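Local coordinates for protein peptidoglycan D,D-transpeptidase PbpA (Mycobacterium tuberculosis, PDB 3UN7) that probably cross-links the peptidoglycan of the cell wall as a penicillin-binding serine transpeptidase and is probably required for regulating cell length, at residues R47-P52 with Y152-L157. Residues are numbered along the deposited sequence; the frame is centred on the assembly and turned at random.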
loop_
_atom_site.group_PDB
_atom_site.type_symbol
_atom_site.label_atom_id
_atom_site.label_comp_id
_atom_site.label_asym_id
_atom_site.label_seq_id
_atom_site.Cartn_x
_atom_site.Cartn_y
_atom_site.Cartn_z
ATOM N N ARG A 47 -11.957 18.509 -18.596
ATOM C CA ARG A 47 -11.661 17.219 -17.974
ATOM C C ARG A 47 -12.625 16.997 -16.830
ATOM O O ARG A 47 -12.821 17.905 -16.004
ATOM C CB ARG A 47 -10.219 17.192 -17.447
ATOM C CG ARG A 47 -9.646 15.807 -17.201
ATOM C CD ARG A 47 -9.582 15.011 -18.491
ATOM N NE ARG A 47 -8.838 13.759 -18.383
ATOM C CZ ARG A 47 -8.907 12.773 -19.278
ATOM N NH1 ARG A 47 -9.707 12.883 -20.334
ATOM N NH2 ARG A 47 -8.161 11.671 -19.129
ATOM N N VAL A 48 -13.196 15.791 -16.764
ATOM C CA VAL A 48 -14.200 15.446 -15.750
ATOM C C VAL A 48 -13.787 14.183 -14.991
ATOM O O VAL A 48 -13.327 13.215 -15.601
ATOM C CB VAL A 48 -15.604 15.271 -16.387
ATOM C CG1 VAL A 48 -16.657 14.922 -15.322
ATOM C CG2 VAL A 48 -16.019 16.559 -17.098
ATOM N N TYR A 49 -13.948 14.209 -13.670
ATOM C CA TYR A 49 -13.601 13.087 -12.789
ATOM C C TYR A 49 -14.881 12.740 -12.061
ATOM O O TYR A 49 -15.232 13.430 -11.098
ATOM C CB TYR A 49 -12.504 13.509 -11.787
ATOM C CG TYR A 49 -11.249 13.980 -12.491
ATOM C CD1 TYR A 49 -11.082 15.316 -12.851
ATOM C CD2 TYR A 49 -10.238 13.073 -12.832
ATOM C CE1 TYR A 49 -9.922 15.747 -13.512
ATOM C CE2 TYR A 49 -9.098 13.491 -13.517
ATOM C CZ TYR A 49 -8.948 14.819 -13.850
ATOM O OH TYR A 49 -7.805 15.216 -14.501
ATOM N N PRO A 50 -15.605 11.708 -12.535
ATOM C CA PRO A 50 -16.952 11.433 -11.987
ATOM C C PRO A 50 -17.016 10.813 -10.584
ATOM O O PRO A 50 -18.072 10.874 -9.958
ATOM C CB PRO A 50 -17.574 10.488 -13.031
ATOM C CG PRO A 50 -16.422 9.762 -13.614
ATOM C CD PRO A 50 -15.261 10.776 -13.625
ATOM N N ASN A 51 -15.921 10.229 -10.088
ATOM C CA ASN A 51 -15.874 9.791 -8.689
ATOM C C ASN A 51 -14.561 10.307 -8.095
ATOM O O ASN A 51 -13.650 9.518 -7.773
ATOM C CB ASN A 51 -16.015 8.264 -8.573
ATOM C CG ASN A 51 -16.418 7.813 -7.179
ATOM O OD1 ASN A 51 -16.437 8.605 -6.233
ATOM N ND2 ASN A 51 -16.766 6.527 -7.047
ATOM N N PRO A 52 -14.464 11.643 -7.939
ATOM C CA PRO A 52 -13.159 12.311 -7.951
ATOM C C PRO A 52 -12.250 12.004 -6.754
ATOM O O PRO A 52 -11.088 11.653 -6.961
ATOM C CB PRO A 52 -13.514 13.801 -8.016
ATOM C CG PRO A 52 -14.905 13.901 -7.449
ATOM C CD PRO A 52 -15.579 12.582 -7.681
ATOM N N TYR A 152 -8.853 14.614 -2.467
ATOM C CA TYR A 152 -9.254 15.921 -2.969
ATOM C C TYR A 152 -10.034 15.719 -4.257
ATOM O O TYR A 152 -10.052 14.623 -4.811
ATOM C CB TYR A 152 -8.023 16.790 -3.241
ATOM C CG TYR A 152 -7.213 16.310 -4.410
ATOM C CD1 TYR A 152 -7.353 16.905 -5.672
ATOM C CD2 TYR A 152 -6.335 15.232 -4.278
ATOM C CE1 TYR A 152 -6.643 16.437 -6.768
ATOM C CE2 TYR A 152 -5.614 14.768 -5.367
ATOM C CZ TYR A 152 -5.778 15.369 -6.606
ATOM O OH TYR A 152 -5.048 14.914 -7.679
ATOM N N ASP A 153 -10.637 16.787 -4.751
ATOM C CA ASP A 153 -11.446 16.705 -5.964
ATOM C C ASP A 153 -10.668 17.256 -7.173
ATOM O O ASP A 153 -10.531 18.466 -7.312
ATOM C CB ASP A 153 -12.748 17.478 -5.728
ATOM C CG ASP A 153 -13.658 17.485 -6.934
ATOM O OD1 ASP A 153 -13.314 16.878 -7.966
ATOM O OD2 ASP A 153 -14.748 18.092 -6.830
ATOM N N PRO A 154 -10.147 16.368 -8.051
ATOM C CA PRO A 154 -9.423 16.859 -9.235
ATOM C C PRO A 154 -10.247 17.753 -10.151
ATOM O O PRO A 154 -9.667 18.465 -10.948
ATOM C CB PRO A 154 -9.025 15.565 -9.969
ATOM C CG PRO A 154 -8.948 14.542 -8.854
ATOM C CD PRO A 154 -10.141 14.893 -8.004
ATOM N N ASN A 155 -11.578 17.740 -10.019
ATOM C CA ASN A 155 -12.429 18.640 -10.822
ATOM C C ASN A 155 -12.110 20.095 -10.555
ATOM O O ASN A 155 -12.256 20.939 -11.437
ATOM C CB ASN A 155 -13.919 18.377 -10.587
ATOM C CG ASN A 155 -14.354 17.053 -11.162
ATOM O OD1 ASN A 155 -14.356 16.877 -12.384
ATOM N ND2 ASN A 155 -14.687 16.094 -10.287
ATOM N N LEU A 156 -11.670 20.380 -9.335
ATOM C CA LEU A 156 -11.246 21.727 -8.950
ATOM C C LEU A 156 -10.089 22.268 -9.778
ATOM O O LEU A 156 -10.095 23.448 -10.198
ATOM C CB LEU A 156 -10.845 21.737 -7.474
ATOM C CG LEU A 156 -11.994 21.733 -6.454
ATOM C CD1 LEU A 156 -11.456 21.557 -5.012
ATOM C CD2 LEU A 156 -12.868 22.986 -6.570
ATOM N N LEU A 157 -9.088 21.415 -9.982
ATOM C CA LEU A 157 -7.885 21.772 -10.734
ATOM C C LEU A 157 -8.097 21.680 -12.250
ATOM O O LEU A 157 -7.360 22.287 -13.016
ATOM C CB LEU A 157 -6.683 20.953 -10.230
ATOM C CG LEU A 157 -6.418 21.354 -8.763
ATOM C CD1 LEU A 157 -5.263 20.592 -8.123
ATOM C CD2 LEU A 157 -6.165 22.851 -8.648
HETATM O O HOH W 1 -14.545 18.863 -14.306
#
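Asn155 OD1 accepts from Tyr49 N at 3.0 Å, the donor tilted 24° from the carbonyl plane, and also takes a proton from a water. At the other end of the same amide, Asn155 ND2 gives an almost straight bond of 2.8 Å to Tyr49 O, which lies in the amide plane. The amide thus engages the NH and C=O of Tyr49 together, in the manner of a peptide group paired with the chain, just past the end of strand 45-48. The water also donates to Arg47 O, extending the bonding back along that strand.

Two donors of Asn155 converge on Asp153 OD1: ND2 reaches its syn lone pair, while the backbone N, 2.8 Å from OD1, comes from above the carboxylate plane. Asp153 sits at the N-cap position of the short, weakly bonded helix 154-157, and the bond from Asn155 N is its capping bond; the one from ND2, which is bent, helps the two Tyr49 bonds set the rotation of the amide. Asp153 holds its CG anti to the backbone N (chi1 179°), which leaves OD1 beside Pro52, 3.1 Å from CB.

The contact joins the N-terminal dimerisation region to the transpeptidase region, away from Ser193, the probable acyl-ester nucleophile. Pro154 lays CB over the centre of the Tyr49 ring in a CH-pi contact, 3.6 Å from the centroid and 13° off the normal. Its CD meets Pro52 CB at 3.5 Å, bringing the start of helix 52-59 into the contact. That helix also supplies Ala56, which touches both Pro154 and Tyr152, whereas Arg47 turns its guanidinium away to a salt bridge with Glu72.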